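Sulfite reductase [ferredoxin] (PDB 1ZJ8) reduces sulfite to sulfide with electrons from ferredoxin, using a siroheme and a [4Fe-4S] cluster, probably for the synthesis of sulfur-containing amino acids and cofactors. Local coordinates at residues A[23-34]-A[289-299]; A[119-127]-A[368-376]. All blocks are in the same frame, centred on the assembly; numbering follows the deposited sequence.

Contact 1 of 2, residues A[23-34]-A[289-299]; sequences EGQWALGHREPL and RDYGYRRLRAK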
loop_
_atom_site.group_PDB
_atom_site.type_symbol
_atom_site.label_atom_id
_atom_site.label_comp_id
_atom_site.label_asym_id
_atom_site.label_seq_id
_atom_site.Cartn_x
_atom_site.Cartn_y
_atom_site.Cartn_z
ATOM N N GLU A 23 6.103 19.726 21.346
ATOM C CA GLU A 23 5.557 18.567 20.636
ATOM C C GLU A 23 6.681 17.768 19.979
ATOM O O GLU A 23 6.417 16.985 19.068
ATOM C CB GLU A 23 4.544 18.993 19.558
ATOM C CG GLU A 23 3.314 19.759 20.069
ATOM C CD GLU A 23 2.071 18.895 20.279
ATOM O OE1 GLU A 23 1.832 17.939 19.511
ATOM O OE2 GLU A 23 1.313 19.197 21.222
ATOM N N GLY A 24 7.925 17.966 20.432
ATOM C CA GLY A 24 9.084 17.214 19.940
ATOM C C GLY A 24 9.719 17.815 18.698
ATOM O O GLY A 24 10.727 17.303 18.223
ATOM N N GLN A 25 9.143 18.914 18.196
ATOM C CA GLN A 25 9.550 19.541 16.930
ATOM C C GLN A 25 11.010 19.982 16.927
ATOM O O GLN A 25 11.430 20.770 17.777
ATOM C CB GLN A 25 8.654 20.750 16.618
ATOM C CG GLN A 25 7.226 20.377 16.238
ATOM C CD GLN A 25 6.251 21.546 16.327
ATOM O OE1 GLN A 25 5.942 22.029 17.423
ATOM N NE2 GLN A 25 5.739 21.990 15.177
ATOM N N TRP A 26 11.767 19.459 15.962
ATOM C CA TRP A 26 13.190 19.784 15.780
ATOM C C TRP A 26 13.429 21.289 15.549
ATOM O O TRP A 26 14.314 21.881 16.170
ATOM C CB TRP A 26 13.764 18.962 14.603
ATOM C CG TRP A 26 14.166 17.537 14.966
ATOM C CD1 TRP A 26 13.839 16.855 16.105
ATOM C CD2 TRP A 26 14.957 16.627 14.169
ATOM N NE1 TRP A 26 14.388 15.589 16.076
ATOM C CE2 TRP A 26 15.078 15.424 14.904
ATOM C CE3 TRP A 26 15.579 16.718 12.912
ATOM C CZ2 TRP A 26 15.794 14.315 14.426
ATOM C CZ3 TRP A 26 16.291 15.615 12.440
ATOM C CH2 TRP A 26 16.388 14.431 13.195
ATOM N N ALA A 27 12.629 21.903 14.675
ATOM C CA ALA A 27 12.814 23.321 14.290
ATOM C C ALA A 27 12.396 24.364 15.349
ATOM O O ALA A 27 12.574 25.565 15.135
ATOM C CB ALA A 27 12.085 23.621 12.960
ATOM N N LEU A 28 11.805 23.934 16.458
ATOM C CA LEU A 28 11.574 24.839 17.580
ATOM C C LEU A 28 12.657 24.673 18.664
ATOM O O LEU A 28 12.535 25.225 19.753
ATOM C CB LEU A 28 10.180 24.618 18.174
ATOM C CG LEU A 28 8.986 24.637 17.207
ATOM C CD1 LEU A 28 7.672 24.834 17.984
ATOM C CD2 LEU A 28 9.123 25.705 16.113
ATOM N N GLY A 29 13.712 23.917 18.359
ATOM C CA GLY A 29 14.753 23.603 19.331
ATOM C C GLY A 29 14.390 22.478 20.286
ATOM O O GLY A 29 15.259 21.987 21.020
ATOM N N HIS A 30 13.116 22.062 20.271
ATOM C CA HIS A 30 12.605 21.013 21.164
ATOM C C HIS A 30 13.043 19.648 20.619
ATOM O O HIS A 30 12.233 18.874 20.123
ATOM C CB HIS A 30 11.064 21.090 21.309
ATOM C CG HIS A 30 10.525 22.469 21.613
ATOM N ND1 HIS A 30 11.207 23.399 22.375
ATOM C CD2 HIS A 30 9.352 23.062 21.265
ATOM C CE1 HIS A 30 10.485 24.505 22.471
ATOM N NE2 HIS A 30 9.356 24.328 21.806
ATOM N N ARG A 31 14.336 19.362 20.746
ATOM C CA ARG A 31 14.979 18.301 19.987
ATOM C C ARG A 31 15.300 17.050 20.820
ATOM O O ARG A 31 16.116 16.207 20.405
ATOM C CB ARG A 31 16.244 18.885 19.346
ATOM C CG ARG A 31 16.931 17.958 18.377
ATOM C CD ARG A 31 17.425 18.678 17.147
ATOM N NE ARG A 31 18.202 17.751 16.319
ATOM C CZ ARG A 31 18.271 17.768 14.988
ATOM N NH1 ARG A 31 17.592 18.665 14.269
ATOM N NH2 ARG A 31 19.028 16.862 14.371
ATOM N N GLU A 32 14.641 16.912 21.972
ATOM C CA GLU A 32 14.926 15.794 22.886
ATOM C C GLU A 32 13.960 14.609 22.756
ATOM O O GLU A 32 12.769 14.808 22.508
ATOM C CB GLU A 32 14.984 16.291 24.340
ATOM C CG GLU A 32 16.284 17.023 24.666
ATOM C CD GLU A 32 17.533 16.148 24.465
ATOM O OE1 GLU A 32 17.720 15.574 23.365
ATOM O OE2 GLU A 32 18.341 16.036 25.413
ATOM N N PRO A 33 14.470 13.368 22.934
ATOM C CA PRO A 33 13.615 12.181 22.806
ATOM C C PRO A 33 12.454 12.174 23.789
ATOM O O PRO A 33 12.681 12.282 24.985
ATOM C CB PRO A 33 14.566 11.008 23.116
ATOM C CG PRO A 33 15.743 11.607 23.799
ATOM C CD PRO A 33 15.862 13.006 23.270
ATOM N N LEU A 34 11.229 12.056 23.284
ATOM C CA LEU A 34 10.042 11.967 24.127
ATOM C C LEU A 34 9.396 10.572 24.050
ATOM O O LEU A 34 8.273 10.371 24.525
ATOM C CB LEU A 34 9.020 13.036 23.711
ATOM C CG LEU A 34 9.482 14.498 23.604
ATOM C CD1 LEU A 34 8.288 15.453 23.442
ATOM C CD2 LEU A 34 10.321 14.905 24.806
ATOM N N ARG A 289 10.368 16.550 8.486
ATOM C CA ARG A 289 11.460 16.237 9.422
ATOM C C ARG A 289 11.591 17.325 10.486
ATOM O O ARG A 289 11.698 17.027 11.681
ATOM C CB ARG A 289 12.788 16.063 8.678
ATOM C CG ARG A 289 14.029 15.811 9.586
ATOM C CD ARG A 289 15.351 16.052 8.846
ATOM N NE ARG A 289 15.312 17.334 8.145
ATOM C CZ ARG A 289 16.141 17.717 7.177
ATOM N NH1 ARG A 289 17.130 16.926 6.766
ATOM N NH2 ARG A 289 15.968 18.911 6.613
ATOM N N ASP A 290 11.553 18.583 10.056
ATOM C CA ASP A 290 11.858 19.707 10.946
ATOM C C ASP A 290 10.660 20.170 11.819
ATOM O O ASP A 290 10.852 20.584 12.972
ATOM C CB ASP A 290 12.457 20.860 10.108
ATOM C CG ASP A 290 13.794 20.466 9.407
ATOM O OD1 ASP A 290 14.526 19.598 9.918
ATOM O OD2 ASP A 290 14.122 21.020 8.341
ATOM N N TYR A 291 9.440 20.069 11.296
ATOM C CA TYR A 291 8.248 20.575 11.998
ATOM C C TYR A 291 7.195 19.506 12.368
ATOM O O TYR A 291 6.205 19.812 13.048
ATOM C CB TYR A 291 7.566 21.648 11.145
ATOM C CG TYR A 291 8.292 22.990 11.046
ATOM C CD1 TYR A 291 9.396 23.157 10.193
ATOM C CD2 TYR A 291 7.831 24.114 11.768
ATOM C CE1 TYR A 291 10.034 24.402 10.090
ATOM C CE2 TYR A 291 8.454 25.346 11.668
ATOM C CZ TYR A 291 9.553 25.488 10.837
ATOM O OH TYR A 291 10.161 26.716 10.748
ATOM N N GLY A 292 7.381 18.267 11.914
ATOM C CA GLY A 292 6.498 17.177 12.321
ATOM C C GLY A 292 6.620 16.860 13.804
ATOM O O GLY A 292 7.699 16.972 14.388
ATOM N N TYR A 293 5.510 16.450 14.408
ATOM C CA TYR A 293 5.463 16.157 15.843
ATOM C C TYR A 293 6.234 14.878 16.177
ATOM O O TYR A 293 6.198 13.921 15.409
ATOM C CB TYR A 293 4.008 16.044 16.300
ATOM C CG TYR A 293 3.144 17.234 15.922
ATOM C CD1 TYR A 293 3.664 18.526 15.889
ATOM C CD2 TYR A 293 1.799 17.073 15.623
ATOM C CE1 TYR A 293 2.866 19.628 15.556
ATOM C CE2 TYR A 293 0.983 18.182 15.300
ATOM C CZ TYR A 293 1.529 19.458 15.269
ATOM O OH TYR A 293 0.754 20.557 14.940
ATOM N N ARG A 294 6.954 14.882 17.303
ATOM C CA ARG A 294 7.785 13.731 17.718
ATOM C C ARG A 294 7.590 13.399 19.215
ATOM O O ARG A 294 8.515 12.942 19.907
ATOM C CB ARG A 294 9.271 13.980 17.382
ATOM C CG ARG A 294 9.533 14.412 15.917
ATOM C CD ARG A 294 10.981 14.808 15.655
ATOM N NE ARG A 294 11.802 13.668 15.245
ATOM C CZ ARG A 294 12.435 13.539 14.072
ATOM N NH1 ARG A 294 12.386 14.498 13.145
ATOM N NH2 ARG A 294 13.155 12.442 13.835
ATOM N N ARG A 295 6.352 13.592 19.671
ATOM C CA ARG A 295 5.974 13.423 21.063
ATOM C C ARG A 295 5.072 12.189 21.256
ATOM O O ARG A 295 5.517 11.182 21.801
ATOM C CB ARG A 295 5.278 14.701 21.538
ATOM C CG ARG A 295 4.890 14.697 22.995
ATOM C CD ARG A 295 4.245 16.010 23.354
ATOM N NE ARG A 295 2.936 16.153 22.722
ATOM C CZ ARG A 295 1.798 15.644 23.201
ATOM N NH1 ARG A 295 1.785 14.928 24.322
ATOM N NH2 ARG A 295 0.660 15.843 22.543
ATOM N N LEU A 296 3.814 12.276 20.825
ATOM C CA LEU A 296 2.924 11.109 20.813
ATOM C C LEU A 296 3.193 10.276 19.554
ATOM O O LEU A 296 3.133 10.788 18.430
ATOM C CB LEU A 296 1.441 11.520 20.856
ATOM C CG LEU A 296 0.913 12.205 22.129
ATOM C CD1 LEU A 296 -0.559 12.660 22.003
ATOM C CD2 LEU A 296 1.096 11.305 23.355
ATOM N N ARG A 297 3.467 8.989 19.751
ATOM C CA ARG A 297 3.699 8.037 18.651
ATOM C C ARG A 297 2.537 7.948 17.669
ATOM O O ARG A 297 2.755 7.809 16.477
ATOM C CB ARG A 297 3.947 6.638 19.213
ATOM C CG ARG A 297 4.841 5.814 18.366
ATOM C CD ARG A 297 6.284 6.234 18.557
ATOM N NE ARG A 297 7.164 5.675 17.527
ATOM C CZ ARG A 297 7.404 6.240 16.339
ATOM N NH1 ARG A 297 6.801 7.372 15.967
ATOM N NH2 ARG A 297 8.234 5.649 15.495
ATOM N N ALA A 298 1.312 8.028 18.171
ATOM C CA ALA A 298 0.127 8.035 17.316
ATOM C C ALA A 298 -0.335 9.447 16.929
ATOM O O ALA A 298 -1.447 9.609 16.429
ATOM C CB ALA A 298 -1.013 7.299 17.999
ATOM N N LYS A 299 0.492 10.466 17.173
ATOM C CA LYS A 299 0.178 11.834 16.741
ATOM C C LYS A 299 1.424 12.455 16.097
ATOM O O LYS A 299 1.700 13.653 16.254
ATOM C CB LYS A 299 -0.319 12.664 17.931
ATOM C CG LYS A 299 -1.058 13.996 17.597
ATOM C CD LYS A 299 -0.807 15.039 18.735
ATOM C CE LYS A 299 -1.102 16.484 18.342
ATOM N NZ LYS A 299 -2.438 16.941 18.798
#
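Gly24 and Arg294 bring their backbones within 4.3 Å, CA to CA, where the N-terminal loop 23-34 runs along the end of helix 277-291 and the loop after it. Two backbone hydrogen bonds join the segments: Arg294 N to Glu23 O (2.8 Å) and Ala27 N to Asp290 O (2.8 Å). Gly24 lies against the Arg294 backbone with a positive phi (86°), a backbone shape that favours glycine. The Gln25 amide adds a third bond, from NE2 to Tyr291 O (3.1 Å), the donor tilted from the carbonyl plane. The same NE2 lies at the edge of the Tyr293 ring.

The guanidinium of Arg294 lies flat on one face of the Trp26 indole, a cation-pi stack with the planes 6° apart and Arg294 CZ 3.7 Å from the centroid of the five-membered ring. A bend at chi3 (90°) turns the Arg294 head onto the ring. Arg31 of the same loop as Trp26 lies over the opposite face, offset toward the rim. Arg294 is also fixed by a salt bridge to Asp214. Ala27 CB sits over the Tyr291 ring in a CH-pi contact, 3.8 Å from its centroid. At the far end Glu23 OE2 makes a long salt bridge to Arg295 NH2 (3.7 Å), and it also pairs with Arg21. Leu34 CD1 packs on the aliphatic part of Arg295, 3.5 Å from CG.

This is plain structural packing. It lays the N-terminal loop over the exit of helix 277-291. On the helix 302-309 side, Tyr291 and Tyr293 touch Leu305, and Tyr293 OH bonds to Asp308 of that helix.

Contact 2 of 2, residues A[119-127]-A[368-376]; sequences AALRTLGQI and ILTAVADLM
Leu121 of helix 118-131 fits as a knob into a hole on helix 366-379 formed by Leu369, Val372, Ala373 and Met376. The two helices belong to the two ferredoxin-like half domains of the nitrite and sulfite reductase family. Their segments run nearly antiparallel, at 154°, with axes 7.5 Å apart at closest approach.

The packing is tight on the buried side. Leu121 extends its CG anti to the backbone N (chi1 -172°), which carries CD2 between the other helix's side chains. CD2 meets Val372 CG1 at 3.6 Å and Met376 SD at 3.8 Å; CD1 meets Leu369 CD2 at 4.0 Å. Ile384 and Phe386 of strand 384-386 also touch Leu121. Gly125 lets the backbones close in, its CA 3.9 Å from Leu369 CB. Thr370 OG1 lies over the Gly125 backbone and bonds to Gly366 O in its own helix.

The other side is polar and more open, with Arg122 partly exposed and Asp374 exposed. The Arg122 chain bends at chi3 (-46°), and its guanidinium presents one face to Ala373 CB. Its edge makes a salt bridge with Asp374. Both terminal nitrogens point to one oxygen: Arg122 NH1 to Asp374 OD1 at 2.6 Å, on the syn side but tilted out of the carboxylate plane, and NH2 to the same OD1 at 3.2 Å, a weak bond.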
loop_
_atom_site.group_PDB
_atom_site.type_symbol
_atom_site.label_atom_id
_atom_site.label_comp_id
_atom_site.label_asym_id
_atom_site.label_seq_id
_atom_site.Cartn_x
_atom_site.Cartn_y
_atom_site.Cartn_z
ATOM N N ALA A 119 14.219 -10.542 -15.555
ATOM C CA ALA A 119 15.305 -11.099 -14.729
ATOM C C ALA A 119 15.092 -10.836 -13.235
ATOM O O ALA A 119 15.304 -11.737 -12.413
ATOM C CB ALA A 119 16.646 -10.537 -15.174
ATOM N N ALA A 120 14.678 -9.615 -12.898
ATOM C CA ALA A 120 14.446 -9.246 -11.516
ATOM C C ALA A 120 13.267 -10.027 -10.943
ATOM O O ALA A 120 13.298 -10.434 -9.779
ATOM C CB ALA A 120 14.208 -7.734 -11.397
ATOM N N LEU A 121 12.233 -10.227 -11.757
ATOM C CA LEU A 121 11.045 -10.973 -11.350
ATOM C C LEU A 121 11.388 -12.453 -11.101
ATOM O O LEU A 121 10.863 -13.073 -10.167
ATOM C CB LEU A 121 9.957 -10.851 -12.414
ATOM C CG LEU A 121 8.589 -11.430 -11.999
ATOM C CD1 LEU A 121 7.887 -10.481 -11.035
ATOM C CD2 LEU A 121 7.691 -11.775 -13.205
ATOM N N ARG A 122 12.284 -13.001 -11.921
ATOM C CA ARG A 122 12.782 -14.359 -11.726
ATOM C C ARG A 122 13.571 -14.527 -10.420
ATOM O O ARG A 122 13.416 -15.536 -9.708
ATOM C CB ARG A 122 13.648 -14.759 -12.901
ATOM C CG ARG A 122 14.130 -16.185 -12.816
ATOM C CD ARG A 122 15.074 -16.494 -13.946
ATOM N NE ARG A 122 14.569 -16.014 -15.229
ATOM C CZ ARG A 122 13.596 -16.605 -15.914
ATOM N NH1 ARG A 122 13.003 -17.709 -15.438
ATOM N NH2 ARG A 122 13.208 -16.089 -17.082
ATOM N N THR A 123 14.416 -13.542 -10.120
ATOM C CA THR A 123 15.204 -13.536 -8.896
ATOM C C THR A 123 14.255 -13.540 -7.689
ATOM O O THR A 123 14.356 -14.399 -6.824
ATOM C CB THR A 123 16.157 -12.303 -8.875
ATOM O OG1 THR A 123 17.024 -12.335 -10.030
ATOM C CG2 THR A 123 16.990 -12.243 -7.559
ATOM N N LEU A 124 13.313 -12.603 -7.671
ATOM C CA LEU A 124 12.256 -12.591 -6.671
ATOM C C LEU A 124 11.613 -13.964 -6.494
ATOM O O LEU A 124 11.325 -14.389 -5.378
ATOM C CB LEU A 124 11.184 -11.584 -7.075
ATOM C CG LEU A 124 11.362 -10.173 -6.525
ATOM C CD1 LEU A 124 12.815 -9.843 -6.138
ATOM C CD2 LEU A 124 10.838 -9.149 -7.544
ATOM N N GLY A 125 11.392 -14.653 -7.601
ATOM C CA GLY A 125 10.724 -15.939 -7.561
ATOM C C GLY A 125 11.557 -16.994 -6.880
ATOM O O GLY A 125 11.048 -17.781 -6.084
ATOM N N GLN A 126 12.847 -16.996 -7.201
ATOM C CA GLN A 126 13.789 -17.979 -6.673
ATOM C C GLN A 126 14.148 -17.756 -5.209
ATOM O O GLN A 126 14.228 -18.720 -4.446
ATOM C CB GLN A 126 15.034 -17.958 -7.524
ATOM C CG GLN A 126 14.752 -18.434 -8.940
ATOM C CD GLN A 126 15.832 -18.067 -9.915
ATOM O OE1 GLN A 126 16.767 -17.322 -9.590
ATOM N NE2 GLN A 126 15.714 -18.592 -11.134
ATOM N N ILE A 127 14.351 -16.492 -4.828
ATOM C CA ILE A 127 14.501 -16.116 -3.427
ATOM C C ILE A 127 13.350 -16.741 -2.626
ATOM O O ILE A 127 13.599 -17.387 -1.605
ATOM C CB ILE A 127 14.495 -14.551 -3.193
ATOM C CG1 ILE A 127 15.564 -13.788 -4.014
ATOM C CG2 ILE A 127 14.717 -14.219 -1.748
ATOM C CD1 ILE A 127 16.835 -14.529 -4.311
ATOM N N ILE A 368 5.106 -19.152 -8.659
ATOM C CA ILE A 368 4.277 -18.388 -9.588
ATOM C C ILE A 368 5.056 -17.243 -10.233
ATOM O O ILE A 368 4.986 -17.046 -11.453
ATOM C CB ILE A 368 2.990 -17.875 -8.937
ATOM C CG1 ILE A 368 2.006 -19.037 -8.817
ATOM C CG2 ILE A 368 2.353 -16.754 -9.791
ATOM C CD1 ILE A 368 0.757 -18.701 -8.053
ATOM N N LEU A 369 5.789 -16.488 -9.419
ATOM C CA LEU A 369 6.567 -15.366 -9.937
ATOM C C LEU A 369 7.573 -15.857 -10.980
ATOM O O LEU A 369 7.812 -15.198 -12.009
ATOM C CB LEU A 369 7.300 -14.632 -8.792
ATOM C CG LEU A 369 6.422 -13.848 -7.806
ATOM C CD1 LEU A 369 7.227 -13.321 -6.619
ATOM C CD2 LEU A 369 5.749 -12.681 -8.499
ATOM N N THR A 370 8.158 -17.021 -10.714
ATOM C CA THR A 370 9.139 -17.567 -11.632
ATOM C C THR A 370 8.405 -18.011 -12.877
ATOM O O THR A 370 8.865 -17.769 -13.994
ATOM C CB THR A 370 10.003 -18.668 -10.989
ATOM O OG1 THR A 370 10.569 -18.145 -9.784
ATOM C CG2 THR A 370 11.166 -19.080 -11.908
ATOM N N ALA A 371 7.235 -18.609 -12.683
ATOM C CA ALA A 371 6.410 -19.058 -13.813
ATOM C C ALA A 371 6.057 -17.906 -14.769
ATOM O O ALA A 371 6.086 -18.081 -16.005
ATOM C CB ALA A 371 5.160 -19.732 -13.298
ATOM N N VAL A 372 5.732 -16.752 -14.182
ATOM C CA VAL A 372 5.391 -15.541 -14.935
ATOM C C VAL A 372 6.612 -15.024 -15.710
ATOM O O VAL A 372 6.489 -14.557 -16.843
ATOM C CB VAL A 372 4.861 -14.389 -14.000
ATOM C CG1 VAL A 372 4.715 -13.070 -14.776
ATOM C CG2 VAL A 372 3.543 -14.764 -13.328
ATOM N N ALA A 373 7.787 -15.115 -15.099
ATOM C CA ALA A 373 9.010 -14.671 -15.765
ATOM C C ALA A 373 9.247 -15.422 -17.070
ATOM O O ALA A 373 9.659 -14.812 -18.060
ATOM C CB ALA A 373 10.205 -14.805 -14.837
ATOM N N ASP A 374 8.960 -16.725 -17.079
ATOM C CA ASP A 374 9.140 -17.559 -18.291
ATOM C C ASP A 374 8.080 -17.285 -19.353
ATOM O O ASP A 374 8.364 -17.338 -20.565
ATOM C CB ASP A 374 9.195 -19.052 -17.920
ATOM C CG ASP A 374 10.376 -19.368 -17.002
ATOM O OD1 ASP A 374 11.465 -18.798 -17.248
ATOM O OD2 ASP A 374 10.217 -20.133 -16.016
ATOM N N LEU A 375 6.864 -16.983 -18.892
ATOM C CA LEU A 375 5.798 -16.527 -19.783
ATOM C C LEU A 375 6.185 -15.199 -20.435
ATOM O O LEU A 375 5.968 -15.002 -21.637
ATOM C CB LEU A 375 4.487 -16.357 -19.021
ATOM C CG LEU A 375 3.768 -17.640 -18.607
ATOM C CD1 LEU A 375 2.592 -17.319 -17.700
ATOM C CD2 LEU A 375 3.308 -18.418 -19.830
ATOM N N MET A 376 6.769 -14.296 -19.654
ATOM C CA MET A 376 7.258 -13.050 -20.205
ATOM C C MET A 376 8.293 -13.283 -21.318
ATOM O O MET A 376 8.247 -12.634 -22.372
ATOM C CB MET A 376 7.840 -12.192 -19.092
ATOM C CG MET A 376 6.773 -11.544 -18.229
ATOM S SD MET A 376 7.403 -10.586 -16.829
ATOM C CE MET A 376 8.354 -9.330 -17.683
#

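From the N terminus the chain first passes 23-34, then 119-127 on helix 118-131. It next reaches 289-299, where contact 1 closes a loop of 254 residues, and then 368-376, where contact 2 closes one of 240. The segments alternate, so the two loops cross and neither encloses the other. Contact 1 ties the N-terminal loop to the end of helix 277-291. Contact 2 joins the two ferredoxin-like half domains through one helix of each. The contacts do not touch. Their centres are about 43 Å apart, on opposite sides of the chain's centre.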